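Local coordinates for beta-ketoacyl-[acyl-carrier-protein] synthase III (Pseudomonas aeruginosa, PDB 2X3E) that probably catalyses the first condensation of fatty acid synthesis, joining the acetyl group of acetyl-CoA to malonyl-ACP to give 3-oxobutanoyl-ACP, at residues R72-V77 and A131-L135; P88-P92 and L104-L108; W35-T40 and R151-L156. The protein carries 1 engineered substitution. One frame throughout, in Å; residues are numbered along the deposited sequence.

How the contacts relate
Contacts 1 and 2 sit in the same part of the chain, with centres 12 Å apart. Both reach the five-stranded sheet. Strand 75-79 of contact 1 lies next to strand 104-109 of contact 2, and Val76 N comes within 2.8 Å of Leu104 O. Contact 2 also reaches the dimer interface. Contact 3 is two short helices on the opposite side of the chain's centre, about 38 Å from contact 1 and 32 Å from contact 2 between centres. It alone lies close to the predicted active site: the side chain of Leu156 is about 4 Å from that of Asn280 and about 8 Å from that of His250.

Contact 1: residues R72-V77 and A131-L135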
loop_
_atom_site.group_PDB
_atom_site.type_symbol
_atom_site.label_atom_id
_atom_site.label_comp_id
_atom_site.label_asym_id
_atom_site.label_seq_id
_atom_site.Cartn_x
_atom_site.Cartn_y
_atom_site.Cartn_z
ATOM N N ARG A 72 -22.063 6.011 1.978
ATOM C CA ARG A 72 -21.220 5.364 0.971
ATOM C C ARG A 72 -20.034 6.240 0.622
ATOM O O ARG A 72 -20.143 7.464 0.628
ATOM C CB ARG A 72 -22.006 5.096 -0.317
ATOM C CG ARG A 72 -22.727 3.791 -0.320
ATOM C CD ARG A 72 -23.581 3.614 -1.573
ATOM N NE ARG A 72 -24.611 2.622 -1.292
ATOM C CZ ARG A 72 -25.763 2.876 -0.677
ATOM N NH1 ARG A 72 -26.083 4.112 -0.298
ATOM N NH2 ARG A 72 -26.615 1.884 -0.450
ATOM N N VAL A 73 -18.906 5.600 0.328
ATOM C CA VAL A 73 -17.759 6.250 -0.304
ATOM C C VAL A 73 -17.252 5.344 -1.435
ATOM O O VAL A 73 -17.576 4.150 -1.469
ATOM C CB VAL A 73 -16.624 6.557 0.709
ATOM C CG1 VAL A 73 -17.110 7.567 1.764
ATOM C CG2 VAL A 73 -16.107 5.280 1.380
ATOM N N ASP A 74 -16.464 5.901 -2.351
ATOM C CA ASP A 74 -16.016 5.150 -3.538
ATOM C C ASP A 74 -14.796 4.283 -3.261
ATOM O O ASP A 74 -14.536 3.326 -3.993
ATOM C CB ASP A 74 -15.694 6.104 -4.697
ATOM C CG ASP A 74 -16.921 6.762 -5.282
ATOM O OD1 ASP A 74 -17.969 6.091 -5.406
ATOM O OD2 ASP A 74 -16.838 7.958 -5.643
ATOM N N ALA A 75 -14.051 4.627 -2.210
ATOM C CA ALA A 75 -12.747 4.043 -1.943
ATOM C C ALA A 75 -12.507 3.872 -0.441
ATOM O O ALA A 75 -12.941 4.703 0.366
ATOM C CB ALA A 75 -11.647 4.920 -2.553
ATOM N N VAL A 76 -11.830 2.782 -0.085
ATOM C CA VAL A 76 -11.421 2.521 1.290
ATOM C C VAL A 76 -9.947 2.127 1.307
ATOM O O VAL A 76 -9.572 1.086 0.781
ATOM C CB VAL A 76 -12.251 1.385 1.942
ATOM C CG1 VAL A 76 -11.773 1.148 3.368
ATOM C CG2 VAL A 76 -13.743 1.719 1.916
ATOM N N VAL A 77 -9.115 2.966 1.917
ATOM C CA VAL A 77 -7.675 2.722 1.972
ATOM C C VAL A 77 -7.220 2.631 3.425
ATOM O O VAL A 77 -7.593 3.471 4.242
ATOM C CB VAL A 77 -6.904 3.818 1.212
ATOM C CG1 VAL A 77 -5.390 3.687 1.434
ATOM C CG2 VAL A 77 -7.245 3.750 -0.275
ATOM N N ALA A 131 -12.103 8.719 -7.844
ATOM C CA ALA A 131 -13.064 8.567 -6.761
ATOM C C ALA A 131 -13.618 9.949 -6.433
ATOM O O ALA A 131 -12.913 10.944 -6.595
ATOM C CB ALA A 131 -12.387 7.961 -5.532
ATOM N N ASP A 132 -14.872 10.012 -5.988
ATOM C CA ASP A 132 -15.480 11.275 -5.552
ATOM C C ASP A 132 -15.533 11.382 -4.028
ATOM O O ASP A 132 -15.818 12.445 -3.489
ATOM C CB ASP A 132 -16.885 11.430 -6.133
ATOM C CG ASP A 132 -16.893 11.480 -7.657
ATOM O OD1 ASP A 132 -15.900 11.936 -8.271
ATOM O OD2 ASP A 132 -17.909 11.069 -8.246
ATOM N N SER A 133 -15.250 10.275 -3.344
ATOM C CA SER A 133 -15.181 10.240 -1.886
ATOM C C SER A 133 -14.384 9.019 -1.446
ATOM O O SER A 133 -14.266 8.043 -2.190
ATOM C CB SER A 133 -16.577 10.190 -1.282
ATOM O OG SER A 133 -17.273 9.044 -1.741
ATOM N N ALA A 134 -13.842 9.077 -0.237
ATOM C CA ALA A 134 -12.968 8.019 0.252
ATOM C C ALA A 134 -12.876 8.003 1.759
ATOM O O ALA A 134 -12.962 9.043 2.415
ATOM C CB ALA A 134 -11.576 8.184 -0.325
ATOM N N LEU A 135 -12.683 6.799 2.286
ATOM C CA LEU A 135 -12.232 6.596 3.648
ATOM C C LEU A 135 -10.732 6.334 3.632
ATOM O O LEU A 135 -10.241 5.517 2.839
ATOM C CB LEU A 135 -12.944 5.392 4.281
ATOM C CG LEU A 135 -14.271 5.669 4.985
ATOM C CD1 LEU A 135 -15.097 4.393 5.118
ATOM C CD2 LEU A 135 -14.016 6.286 6.374
HETATM O O HOH W 1 -18.809 9.351 -3.606
#
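Asp74 and Asp132 meet where the two segments begin to run side by side. OD2 of Asp74 accepts a hydrogen bond from the backbone N of Asp132 at 2.9 Å. The bond is nearly straight (162°) and uses the anti lone pair, the one away from OD1. The two carboxylates also come near each other, Asp74 OD2 to Asp132 OD2 4.2 Å, with their planes steeply turned. The backbone N of Asp74 is in turn bound to Ser133 O at 3.1 Å, coming from above the carbonyl plane. Ser133 OG stands between its own backbone N and carbonyl carbon (chi1 59°). This rotation lays it against Val73 CA and leaves it a weak bond from Asp74 N. Ser133 N is buried by the contact and has no partner in the model.

Beyond this irregular start the strands pair in parallel. Leu135 N donates to Ala75 O and Val77 N donates to Leu135 O, both at 2.9 Å. Strands 75-79 and 133-140 are neighbours in a sheet of the thiolase fold, the layered alpha-beta architecture of this enzyme family.

The two faces of the sheet carry different side chains. Val76 and Leu135 lie on one, where Val76 CG2 touches Leu135 CD1 loosely. Val73, just before the strand, reaches the same methyl with CG2 at 4.0 Å, its side chain crossing that of Leu135 at about a right angle. On the other face Ala75 CB lies 4.0 Å from Ala134 CB.

Helix 53-68 packs on Val73 and Leu135 through Leu65, and helix 114-127 places Val122 against Ala134 and Val77. Asp132 OD1 forms a salt bridge with Arg4, which would be expected to ease the repulsion between the carboxylates.

Contact 2: residues P88-P92 and L104-L108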
loop_
_atom_site.group_PDB
_atom_site.type_symbol
_atom_site.label_atom_id
_atom_site.label_comp_id
_atom_site.label_asym_id
_atom_site.label_seq_id
_atom_site.Cartn_x
_atom_site.Cartn_y
_atom_site.Cartn_z
ATOM N N PRO A 88 -4.621 -11.444 1.380
ATOM C CA PRO A 88 -4.697 -10.150 0.713
ATOM C C PRO A 88 -4.445 -8.965 1.640
ATOM O O PRO A 88 -4.057 -9.139 2.799
ATOM C CB PRO A 88 -6.149 -10.116 0.230
ATOM C CG PRO A 88 -6.896 -10.836 1.285
ATOM C CD PRO A 88 -5.969 -11.950 1.717
ATOM N N ALA A 89 -4.652 -7.768 1.110
ATOM C CA ALA A 89 -4.773 -6.577 1.930
ATOM C C ALA A 89 -5.965 -6.699 2.891
ATOM O O ALA A 89 -6.858 -7.538 2.714
ATOM C CB ALA A 89 -4.927 -5.342 1.037
ATOM N N THR A 90 -5.967 -5.862 3.921
ATOM C CA THR A 90 -7.053 -5.823 4.902
ATOM C C THR A 90 -8.211 -4.931 4.442
ATOM O O THR A 90 -9.363 -5.167 4.807
ATOM C CB THR A 90 -6.505 -5.345 6.262
ATOM O OG1 THR A 90 -5.492 -6.262 6.693
ATOM C CG2 THR A 90 -7.611 -5.276 7.327
ATOM N N ALA A 91 -7.898 -3.928 3.620
ATOM C CA ALA A 91 -8.874 -2.922 3.191
ATOM C C ALA A 91 -10.122 -3.502 2.517
ATOM O O ALA A 91 -11.236 -3.078 2.828
ATOM C CB ALA A 91 -8.210 -1.886 2.288
ATOM N N PRO A 92 -9.954 -4.477 1.603
ATOM C CA PRO A 92 -11.183 -5.018 0.997
ATOM C C PRO A 92 -12.158 -5.594 2.032
ATOM O O PRO A 92 -13.360 -5.310 1.954
ATOM C CB PRO A 92 -10.664 -6.093 0.049
ATOM C CG PRO A 92 -9.282 -5.636 -0.311
ATOM C CD PRO A 92 -8.744 -4.991 0.939
ATOM N N LEU A 104 -13.189 0.574 -4.416
ATOM C CA LEU A 104 -11.741 0.555 -4.594
ATOM C C LEU A 104 -11.140 0.368 -3.197
ATOM O O LEU A 104 -11.469 1.124 -2.297
ATOM C CB LEU A 104 -11.338 1.902 -5.206
ATOM C CG LEU A 104 -9.927 2.398 -5.477
ATOM C CD1 LEU A 104 -10.053 3.706 -6.273
ATOM C CD2 LEU A 104 -9.133 2.606 -4.210
ATOM N N ALA A 105 -10.293 -0.640 -2.997
ATOM C CA ALA A 105 -9.754 -0.891 -1.654
ATOM C C ALA A 105 -8.349 -1.469 -1.692
ATOM O O ALA A 105 -8.100 -2.436 -2.406
ATOM C CB ALA A 105 -10.687 -1.830 -0.883
ATOM N N PHE A 106 -7.440 -0.863 -0.931
ATOM C CA PHE A 106 -6.069 -1.363 -0.810
ATOM C C PHE A 106 -5.388 -0.869 0.463
ATOM O O PHE A 106 -5.855 0.086 1.081
ATOM C CB PHE A 106 -5.238 -0.980 -2.056
ATOM C CG PHE A 106 -5.000 0.513 -2.229
ATOM C CD1 PHE A 106 -3.885 1.129 -1.661
ATOM C CD2 PHE A 106 -5.863 1.290 -3.003
ATOM C CE1 PHE A 106 -3.647 2.493 -1.836
ATOM C CE2 PHE A 106 -5.635 2.646 -3.193
ATOM C CZ PHE A 106 -4.526 3.257 -2.604
ATOM N N ASP A 107 -4.296 -1.536 0.848
ATOM C CA ASP A 107 -3.470 -1.129 1.996
ATOM C C ASP A 107 -2.217 -0.397 1.505
ATOM O O ASP A 107 -1.648 -0.759 0.468
ATOM C CB ASP A 107 -3.028 -2.339 2.837
ATOM C CG ASP A 107 -4.184 -3.073 3.515
ATOM O OD1 ASP A 107 -5.366 -2.694 3.341
ATOM O OD2 ASP A 107 -3.902 -4.071 4.232
ATOM N N LEU A 108 -1.790 0.617 2.265
ATOM C CA LEU A 108 -0.599 1.410 1.958
ATOM C C LEU A 108 0.395 1.236 3.095
ATOM O O LEU A 108 0.022 1.337 4.262
ATOM C CB LEU A 108 -0.976 2.887 1.788
ATOM C CG LEU A 108 0.135 3.857 1.359
ATOM C CD1 LEU A 108 -0.454 5.009 0.539
ATOM C CD2 LEU A 108 0.936 4.397 2.556
#
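Ala91 and Pro92 of helix 91-97 pass beside Phe106 and Ala105 of strand 104-109. The CA atoms of Ala91 and Phe106 are 5.1 Å apart. The segments belong to a beta-alpha-beta unit: strand 75-79, helix 91-97, strand 104-109.

Asp107 joins the two segments. Its CG lies opposite the carbonyl carbon and beside the backbone N (chi1 -65°), which turns the carboxylate to the backbone N atoms leading into the helix. OD2 accepts a hydrogen bond from Thr90 N at 2.8 Å. The bond is almost straight (177°), met on the syn side but 32° out of the carboxylate plane. OD1 accepts a hydrogen bond from Ala91 N through its syn lone pair. Two bonds to successive N-H groups thus hold the group against rotation, and the nearby amino end of the helix would be expected to favour its negative charge. Thr90 OG1 turns elsewhere, to Asp84 N.

Further toward the start of the strand the packing is apolar. Ala105 CB fits against the Ala91-Pro92 linkage, 3.7 Å from Pro92 N and 4.0 Å from Ala91 CB. The side chain of Phe106 leaves the strand away from 88-92 and packs on Val77.

This edge of the sheet is continued in the dimer. Asp107 pairs in an antiparallel ladder with a strand of the second subunit, and Ala105 N is hydrogen-bonded to Tyr117 OH of that subunit. Ala89 CB sits over one face of the Asp107 carboxylate, 3.4 Å from Asp107 CG, on the side from which Thr90 N comes.

Contact 3: residues W35-T40 and R151-L156; sequences WISSRT and RSTRAL
Trp35 and Arg151 are brought together by their first torsions. Trp35 CG lies opposite its backbone N (chi1 -166°), which sends the indole toward helix 151-156. Arg151 CG stands between its backbone N and carbonyl carbon (chi1 71°). From there the chain runs extended to NE and passes over one face of the ring. CD lies over the centre of the six-membered ring, 4.0 Å from its centroid, in a CH-pi contact. NE is 3.5 Å from Trp35 CZ2, offset toward the rim. The guanidinium stands upright on the ring, the planes 88° apart, and its cation-pi contact is off-centre. At the ring's edge Ser152 OG approaches Trp35 CH2 at 3.4 Å.

Deeper in, the steeply crossed helices meet through apolar side chains. Ile36 CG2 touches Ala155 CB at 3.7 Å. Thr40 OG1 donates to Ile36 O at 2.6 Å, while Thr40 N reaches the same oxygen from the opposite face of its plane. This leaves Thr40 CG2 turned to Leu156 CB, 4.1 Å away. Leu156 is also tied by a backbone hydrogen bond to the predicted active-site residue Asn280.

In FabH relatives such a tryptophan-arginine pair holds the adenine of coenzyme A between them. Here the arginine rests on the indole itself, consistent with a closed-up, ligand-free mouth of the coenzyme A tunnel.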
loop_
_atom_site.group_PDB
_atom_site.type_symbol
_atom_site.label_atom_id
_atom_site.label_comp_id
_atom_site.label_asym_id
_atom_site.label_seq_id
_atom_site.Cartn_x
_atom_site.Cartn_y
_atom_site.Cartn_z
ATOM N N TRP A 35 10.746 4.608 35.468
ATOM C CA TRP A 35 11.470 4.351 34.211
ATOM C C TRP A 35 10.586 4.498 32.972
ATOM O O TRP A 35 11.005 5.074 31.963
ATOM C CB TRP A 35 12.076 2.942 34.232
ATOM C CG TRP A 35 13.103 2.709 33.164
ATOM C CD1 TRP A 35 14.456 2.853 33.285
ATOM C CD2 TRP A 35 12.863 2.292 31.814
ATOM N NE1 TRP A 35 15.073 2.554 32.096
ATOM C CE2 TRP A 35 14.119 2.209 31.174
ATOM C CE3 TRP A 35 11.709 1.985 31.081
ATOM C CZ2 TRP A 35 14.256 1.828 29.836
ATOM C CZ3 TRP A 35 11.846 1.604 29.747
ATOM C CH2 TRP A 35 13.111 1.530 29.143
ATOM N N ILE A 36 9.370 3.970 33.057
ATOM C CA ILE A 36 8.449 3.962 31.923
ATOM C C ILE A 36 8.000 5.381 31.559
ATOM O O ILE A 36 8.005 5.753 30.386
ATOM C CB ILE A 36 7.207 3.087 32.210
ATOM C CG1 ILE A 36 7.613 1.629 32.467
ATOM C CG2 ILE A 36 6.243 3.156 31.048
ATOM C CD1 ILE A 36 6.540 0.814 33.157
ATOM N N SER A 37 7.615 6.164 32.569
ATOM C CA SER A 37 7.214 7.560 32.361
ATOM C C SER A 37 8.406 8.396 31.905
ATOM O O SER A 37 8.328 9.082 30.884
ATOM C CB SER A 37 6.613 8.164 33.639
ATOM O OG SER A 37 5.283 7.718 33.848
ATOM N N SER A 38 9.504 8.317 32.657
ATOM C CA SER A 38 10.739 9.038 32.339
ATOM C C SER A 38 11.107 8.946 30.863
ATOM O O SER A 38 11.219 9.963 30.175
ATOM C CB SER A 38 11.905 8.495 33.174
ATOM O OG SER A 38 13.152 8.779 32.561
ATOM N N ARG A 39 11.290 7.716 30.390
ATOM C CA ARG A 39 11.766 7.472 29.036
ATOM C C ARG A 39 10.758 7.897 27.975
ATOM O O ARG A 39 11.137 8.528 26.985
ATOM C CB ARG A 39 12.125 5.990 28.855
ATOM C CG ARG A 39 12.657 5.622 27.466
ATOM C CD ARG A 39 14.049 6.191 27.200
ATOM N NE ARG A 39 14.330 6.281 25.765
ATOM C CZ ARG A 39 13.968 7.292 24.972
ATOM N NH1 ARG A 39 13.302 8.338 25.453
ATOM N NH2 ARG A 39 14.279 7.256 23.678
ATOM N N THR A 40 9.484 7.558 28.178
ATOM C CA THR A 40 8.466 7.747 27.140
ATOM C C THR A 40 7.391 8.792 27.445
ATOM O O THR A 40 6.769 9.320 26.517
ATOM C CB THR A 40 7.738 6.429 26.830
ATOM O OG1 THR A 40 7.012 5.996 27.988
ATOM C CG2 THR A 40 8.734 5.353 26.413
ATOM N N ARG A 151 11.223 -3.975 27.409
ATOM C CA ARG A 151 10.535 -2.928 28.159
ATOM C C ARG A 151 10.449 -1.591 27.415
ATOM O O ARG A 151 9.472 -0.871 27.582
ATOM C CB ARG A 151 11.168 -2.736 29.540
ATOM C CG ARG A 151 12.539 -2.104 29.548
ATOM C CD ARG A 151 13.075 -2.032 30.971
ATOM N NE ARG A 151 14.425 -1.472 31.034
ATOM C CZ ARG A 151 15.533 -2.138 31.366
ATOM N NH1 ARG A 151 15.504 -3.432 31.685
ATOM N NH2 ARG A 151 16.696 -1.496 31.386
ATOM N N SER A 152 11.455 -1.269 26.600
ATOM C CA SER A 152 11.483 0.011 25.872
ATOM C C SER A 152 10.355 0.153 24.852
ATOM O O SER A 152 9.664 1.178 24.828
ATOM C CB SER A 152 12.827 0.214 25.161
ATOM O OG SER A 152 13.878 0.336 26.096
ATOM N N THR A 153 10.174 -0.852 23.999
ATOM C CA THR A 153 9.119 -0.791 22.984
ATOM C C THR A 153 7.730 -1.003 23.583
ATOM O O THR A 153 6.775 -0.345 23.177
ATOM C CB THR A 153 9.331 -1.796 21.823
ATOM O OG1 THR A 153 9.482 -3.122 22.343
ATOM C CG2 THR A 153 10.555 -1.417 20.998
ATOM N N ARG A 154 7.612 -1.915 24.543
ATOM C CA ARG A 154 6.325 -2.148 25.202
ATOM C C ARG A 154 5.854 -0.942 26.023
ATOM O O ARG A 154 4.653 -0.720 26.164
ATOM C CB ARG A 154 6.376 -3.410 26.060
ATOM C CG ARG A 154 6.502 -4.675 25.221
ATOM C CD ARG A 154 6.265 -5.911 26.040
ATOM N NE ARG A 154 4.897 -5.945 26.550
ATOM C CZ ARG A 154 4.489 -6.685 27.577
ATOM N NH1 ARG A 154 5.336 -7.474 28.231
ATOM N NH2 ARG A 154 3.221 -6.627 27.959
ATOM N N ALA A 155 6.800 -0.159 26.541
ATOM C CA ALA A 155 6.468 1.084 27.245
ATOM C C ALA A 155 5.932 2.167 26.298
ATOM O O ALA A 155 5.157 3.025 26.718
ATOM C CB ALA A 155 7.684 1.604 28.008
ATOM N N LEU A 156 6.329 2.119 25.029
ATOM C CA LEU A 156 6.035 3.192 24.077
ATOM C C LEU A 156 4.800 2.919 23.213
ATOM O O LEU A 156 3.955 3.803 23.030
ATOM C CB LEU A 156 7.254 3.417 23.170
ATOM C CG LEU A 156 7.177 4.486 22.075
ATOM C CD1 LEU A 156 6.888 5.848 22.678
ATOM C CD2 LEU A 156 8.485 4.511 21.280
#